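Local coordinates for protein 2-keto-3-deoxy-D-arabinonate dehydratase (Sulfolobus solfataricus, PDB 2Q18) that dehydrates 2-dehydro-3-deoxy-D-arabinonate to 2,5-dioxopentanoate, a metal-dependent step in the pentose oxidation pathway that leads from D-arabinonate to 2-oxoglutarate, at residues Gly265-Glu273 / Leu282-Arg290. Numbering follows the deposited sequence.
Sequences GLKDEDIVE and LITPVKKRR
Val272 and Thr284 form an antiparallel hydrogen-bonded pair: Val272 N donates to Thr284 O (2.9 Å), and Thr284 N returns a nearly straight bond (168°) in the plane of the Val272 carbonyl. A water bridges Val272 O and Leu282 O, donating to both. On the N-terminal side of Ile271, the type II turn from Lys267 to Asp270 supplies the partners of Val286. Glu269 N bonds Val286 O at 2.8 Å, whereas the bond from Val286 N to Asp270 O is weak. Toward Lys288, a side chain takes the place of a backbone acceptor: with CG of Asp268 anti to its N (chi1 -161°), OD1 receives Lys288 N at 2.9 Å through its anti lone pair. Asp270 braces the turn, its OD2 accepting Lys267 N from above the carboxylate plane while also salt-bridged to Arg214.

Among apolar contacts, Val286 CG2 meets Val272 CG2 at 3.8 Å and the CG of Leu266, whose side chain lies crosswise to it. On the face bearing Ile271, Ile283 and Pro285, Ile271 CG2 touches Ile283 CG2 at 3.6 Å and its CD1 reaches the proline CB. Strands 271-276 and 280-288 form a beta hairpin flanked by strands 131-133 and 207-214 in a mixed sheet of this FAH-family protein.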
ATOM      1  N   GLY A 265     -43.797   2.823  14.760  1.00 35.52           N
ATOM      2  CA  GLY A 265     -42.802   3.188  13.760  1.00 34.70           C
ATOM      3  C   GLY A 265     -41.830   4.239  14.261  1.00 34.95           C
ATOM      4  O   GLY A 265     -42.224   5.224  14.896  1.00 33.61           O
ATOM      5  N   LEU A 266     -40.549   4.012  13.981  1.00 33.93           N
ATOM      6  CA  LEU A 266     -39.478   4.935  14.342  1.00 33.48           C
ATOM      7  C   LEU A 266     -39.657   6.299  13.689  1.00 33.29           C
ATOM      8  O   LEU A 266     -40.138   6.397  12.559  1.00 32.98           O
ATOM      9  CB  LEU A 266     -38.131   4.347  13.903  1.00 33.45           C
ATOM     10  CG  LEU A 266     -37.173   3.652  14.878  1.00 34.70           C
ATOM     11  CD1 LEU A 266     -37.837   3.048  16.114  1.00 33.24           C
ATOM     12  CD2 LEU A 266     -36.323   2.617  14.136  1.00 32.76           C
ATOM     13  N   LYS A 267     -39.271   7.350  14.402  1.00 33.55           N
ATOM     14  CA  LYS A 267     -39.152   8.667  13.781  1.00 35.09           C
ATOM     15  C   LYS A 267     -37.868   9.396  14.156  1.00 33.01           C
ATOM     16  O   LYS A 267     -37.133   8.966  15.041  1.00 32.62           O
ATOM     17  CB  LYS A 267     -40.401   9.540  14.003  1.00 36.09           C
ATOM     18  CG  LYS A 267     -40.903   9.646  15.422  1.00 39.01           C
ATOM     19  CD  LYS A 267     -42.211  10.468  15.495  1.00 38.90           C
ATOM     20  CE  LYS A 267     -43.378   9.755  14.813  1.00 45.08           C
ATOM     21  NZ  LYS A 267     -44.662  10.506  14.939  1.00 49.42           N
ATOM     22  N   ASP A 268     -37.604  10.490  13.448  1.00 33.12           N
ATOM     23  CA  ASP A 268     -36.408  11.295  13.643  1.00 33.14           C
ATOM     24  C   ASP A 268     -36.184  11.591  15.123  1.00 33.00           C
ATOM     25  O   ASP A 268     -37.123  11.941  15.846  1.00 32.21           O
ATOM     26  CB  ASP A 268     -36.521  12.595  12.846  1.00 33.64           C
ATOM     27  CG  ASP A 268     -35.179  13.259  12.612  1.00 35.36           C
ATOM     28  OD1 ASP A 268     -34.332  12.673  11.899  1.00 36.02           O
ATOM     29  OD2 ASP A 268     -34.973  14.377  13.126  1.00 34.91           O
ATOM     30  N   GLU A 269     -34.937  11.403  15.560  1.00 31.65           N
ATOM     31  CA  GLU A 269     -34.473  11.687  16.930  1.00 31.77           C
ATOM     32  C   GLU A 269     -34.875  10.663  18.002  1.00 30.44           C
ATOM     33  O   GLU A 269     -34.495  10.822  19.163  1.00 29.48           O
ATOM     34  CB  GLU A 269     -34.793  13.132  17.383  1.00 32.52           C
ATOM     35  CG  GLU A 269     -34.287  14.256  16.455  1.00 37.29           C
ATOM     36  CD  GLU A 269     -32.772  14.251  16.211  1.00 47.33           C
ATOM     37  OE1 GLU A 269     -32.017  13.589  16.965  1.00 50.75           O
ATOM     38  OE2 GLU A 269     -32.330  14.925  15.252  1.00 51.40           O
ATOM     39  N   ASP A 270     -35.612   9.613  17.625  1.00 29.23           N
ATOM     40  CA  ASP A 270     -35.840   8.477  18.531  1.00 28.56           C
ATOM     41  C   ASP A 270     -34.500   7.899  18.975  1.00 28.35           C
ATOM     42  O   ASP A 270     -33.506   8.010  18.258  1.00 27.63           O
ATOM     43  CB  ASP A 270     -36.639   7.355  17.847  1.00 28.99           C
ATOM     44  CG  ASP A 270     -38.146   7.608  17.828  1.00 31.85           C
ATOM     45  OD1 ASP A 270     -38.626   8.566  18.481  1.00 29.46           O
ATOM     46  OD2 ASP A 270     -38.853   6.830  17.151  1.00 27.78           O
ATOM     47  N   ILE A 271     -34.479   7.284  20.154  1.00 27.36           N
ATOM     48  CA  ILE A 271     -33.302   6.558  20.612  1.00 27.97           C
ATOM     49  C   ILE A 271     -33.672   5.088  20.752  1.00 28.53           C
ATOM     50  O   ILE A 271     -34.599   4.736  21.490  1.00 27.55           O
ATOM     51  CB  ILE A 271     -32.743   7.085  21.970  1.00 28.03           C
ATOM     52  CG1 ILE A 271     -32.589   8.622  21.984  1.00 27.09           C
ATOM     53  CG2 ILE A 271     -31.439   6.366  22.334  1.00 27.82           C
ATOM     54  CD1 ILE A 271     -31.672   9.224  20.907  1.00 25.46           C
ATOM     55  N   VAL A 272     -32.943   4.240  20.029  1.00 28.08           N
ATOM     56  CA  VAL A 272     -33.140   2.798  20.089  1.00 27.16           C
ATOM     57  C   VAL A 272     -32.056   2.190  20.968  1.00 27.53           C
ATOM     58  O   VAL A 272     -30.860   2.387  20.728  1.00 27.68           O
ATOM     59  CB  VAL A 272     -33.132   2.160  18.672  1.00 27.19           C
ATOM     60  CG1 VAL A 272     -33.261   0.639  18.752  1.00 27.49           C
ATOM     61  CG2 VAL A 272     -34.247   2.747  17.818  1.00 26.03           C
ATOM     62  N   GLU A 273     -32.483   1.462  21.995  1.00 26.83           N
ATOM     63  CA  GLU A 273     -31.566   0.831  22.929  1.00 28.18           C
ATOM     64  C   GLU A 273     -31.851  -0.655  22.954  1.00 27.72           C
ATOM     65  O   GLU A 273     -32.996  -1.069  23.147  1.00 27.66           O
ATOM     66  CB  GLU A 273     -31.727   1.418  24.335  1.00 27.53           C
ATOM     67  CG  GLU A 273     -31.679   2.946  24.391  1.00 29.05           C
ATOM     68  CD  GLU A 273     -31.929   3.504  25.793  1.00 32.36           C
ATOM     69  OE1 GLU A 273     -32.224   2.720  26.723  1.00 37.10           O
ATOM     70  OE2 GLU A 273     -31.826   4.738  25.962  1.00 39.00           O
ATOM     71  N   LEU A 282     -26.527  -1.631  23.130  1.00 25.77           N
ATOM     72  CA  LEU A 282     -26.269  -0.876  21.914  1.00 25.74           C
ATOM     73  C   LEU A 282     -27.271   0.272  21.820  1.00 25.76           C
ATOM     74  O   LEU A 282     -28.480   0.045  21.880  1.00 26.10           O
ATOM     75  CB  LEU A 282     -26.398  -1.791  20.685  1.00 24.73           C
ATOM     76  CG  LEU A 282     -26.293  -1.160  19.291  1.00 25.35           C
ATOM     77  CD1 LEU A 282     -24.868  -0.688  19.008  1.00 22.69           C
ATOM     78  CD2 LEU A 282     -26.750  -2.152  18.223  1.00 25.23           C
ATOM     79  N   ILE A 283     -26.764   1.491  21.658  1.00 25.45           N
ATOM     80  CA  ILE A 283     -27.603   2.687  21.646  1.00 25.69           C
ATOM     81  C   ILE A 283     -27.393   3.494  20.370  1.00 25.55           C
ATOM     82  O   ILE A 283     -26.276   3.917  20.069  1.00 26.40           O
ATOM     83  CB  ILE A 283     -27.335   3.587  22.894  1.00 25.53           C
ATOM     84  CG1 ILE A 283     -27.610   2.813  24.188  1.00 25.91           C
ATOM     85  CG2 ILE A 283     -28.168   4.871  22.826  1.00 25.19           C
ATOM     86  CD1 ILE A 283     -26.989   3.438  25.440  1.00 26.16           C
ATOM     87  N   THR A 284     -28.470   3.712  19.622  1.00 25.34           N
ATOM     88  CA  THR A 284     -28.389   4.478  18.384  1.00 25.31           C
ATOM     89  C   THR A 284     -29.542   5.476  18.245  1.00 27.26           C
ATOM     90  O   THR A 284     -30.716   5.086  18.310  1.00 27.27           O
ATOM     91  CB  THR A 284     -28.388   3.561  17.129  1.00 24.90           C
ATOM     92  OG1 THR A 284     -29.624   2.843  17.057  1.00 23.16           O
ATOM     93  CG2 THR A 284     -27.215   2.565  17.149  1.00 24.32           C
ATOM     94  N   PRO A 285     -29.213   6.767  18.050  1.00 28.01           N
ATOM     95  CA  PRO A 285     -30.238   7.728  17.632  1.00 28.34           C
ATOM     96  C   PRO A 285     -30.747   7.415  16.227  1.00 28.97           C
ATOM     97  O   PRO A 285     -30.103   6.665  15.484  1.00 28.41           O
ATOM     98  CB  PRO A 285     -29.505   9.073  17.649  1.00 27.85           C
ATOM     99  CG  PRO A 285     -28.053   8.730  17.566  1.00 28.94           C
ATOM    100  CD  PRO A 285     -27.892   7.400  18.234  1.00 28.36           C
ATOM    101  N   VAL A 286     -31.898   7.982  15.878  1.00 28.29           N
ATOM    102  CA  VAL A 286     -32.542   7.713  14.601  1.00 28.26           C
ATOM    103  C   VAL A 286     -32.584   8.987  13.773  1.00 29.96           C
ATOM    104  O   VAL A 286     -32.882  10.068  14.287  1.00 29.00           O
ATOM    105  CB  VAL A 286     -33.980   7.158  14.802  1.00 28.68           C
ATOM    106  CG1 VAL A 286     -34.677   6.925  13.468  1.00 28.08           C
ATOM    107  CG2 VAL A 286     -33.951   5.877  15.617  1.00 27.38           C
ATOM    108  N   LYS A 287     -32.260   8.852  12.492  1.00 30.98           N
ATOM    109  CA  LYS A 287     -32.386   9.937  11.537  1.00 33.83           C
ATOM    110  C   LYS A 287     -33.355   9.522  10.430  1.00 34.49           C
ATOM    111  O   LYS A 287     -33.164   8.493   9.776  1.00 33.44           O
ATOM    112  CB  LYS A 287     -31.012  10.309  10.961  1.00 34.75           C
ATOM    113  CG  LYS A 287     -31.040  11.273   9.778  1.00 41.19           C
ATOM    114  CD  LYS A 287     -31.350  12.704  10.215  1.00 51.05           C
ATOM    115  CE  LYS A 287     -31.616  13.613   9.022  1.00 53.72           C
ATOM    116  NZ  LYS A 287     -32.015  14.976   9.469  1.00 56.03           N
ATOM    117  N   LYS A 288     -34.405  10.316  10.240  1.00 34.67           N
ATOM    118  CA  LYS A 288     -35.316  10.117   9.123  1.00 36.18           C
ATOM    119  C   LYS A 288     -34.724  10.766   7.876  1.00 37.19           C
ATOM    120  O   LYS A 288     -34.407  11.958   7.881  1.00 36.68           O
ATOM    121  CB  LYS A 288     -36.699  10.699   9.437  1.00 36.15           C
ATOM    122  CG  LYS A 288     -37.640  10.790   8.236  1.00 35.99           C
ATOM    123  CD  LYS A 288     -38.285   9.451   7.911  1.00 36.98           C
ATOM    124  CE  LYS A 288     -39.235   9.579   6.724  1.00 37.89           C
ATOM    125  NZ  LYS A 288     -40.058   8.350   6.545  1.00 39.82           N
ATOM    126  N   ARG A 289     -34.573   9.977   6.814  1.00 38.47           N
ATOM    127  CA  ARG A 289     -34.023  10.482   5.558  1.00 40.28           C
ATOM    128  C   ARG A 289     -35.018  11.400   4.849  1.00 42.19           C
ATOM    129  O   ARG A 289     -36.224  11.165   4.882  1.00 41.02           O
ATOM    130  CB  ARG A 289     -33.606   9.332   4.630  1.00 40.15           C
ATOM    131  CG  ARG A 289     -32.528   8.399   5.187  1.00 40.16           C
ATOM    132  CD  ARG A 289     -31.178   9.088   5.363  1.00 43.76           C
ATOM    133  NE  ARG A 289     -30.093   8.116   5.529  1.00 49.26           N
ATOM    134  CZ  ARG A 289     -28.995   8.315   6.258  1.00 50.67           C
ATOM    135  NH1 ARG A 289     -28.075   7.363   6.337  1.00 49.63           N
ATOM    136  NH2 ARG A 289     -28.816   9.452   6.922  1.00 51.75           N
ATOM    137  N   ARG A 290     -34.488  12.442   4.215  1.00 45.39           N
ATOM    138  CA  ARG A 290     -35.283  13.437   3.501  1.00 49.49           C
ATOM    139  C   ARG A 290     -35.424  13.055   2.024  1.00 49.90           C
ATOM    140  O   ARG A 290     -34.483  12.533   1.419  1.00 49.93           O
ATOM    141  CB  ARG A 290     -34.626  14.818   3.643  1.00 49.52           C
ATOM    142  CG  ARG A 290     -35.291  15.950   2.861  1.00 52.89           C
ATOM    143  CD  ARG A 290     -34.453  17.229   2.901  1.00 53.58           C
ATOM    144  NE  ARG A 290     -34.943  18.236   1.956  1.00 61.91           N
ATOM    145  CZ  ARG A 290     -35.907  19.119   2.216  1.00 65.22           C
ATOM    146  NH1 ARG A 290     -36.505  19.138   3.404  1.00 66.68           N
ATOM    147  NH2 ARG A 290     -36.277  19.990   1.285  1.00 66.50           N
TER
HETATM  148  O   HOH W   1     -29.873   0.003  19.641  1.00 23.15           O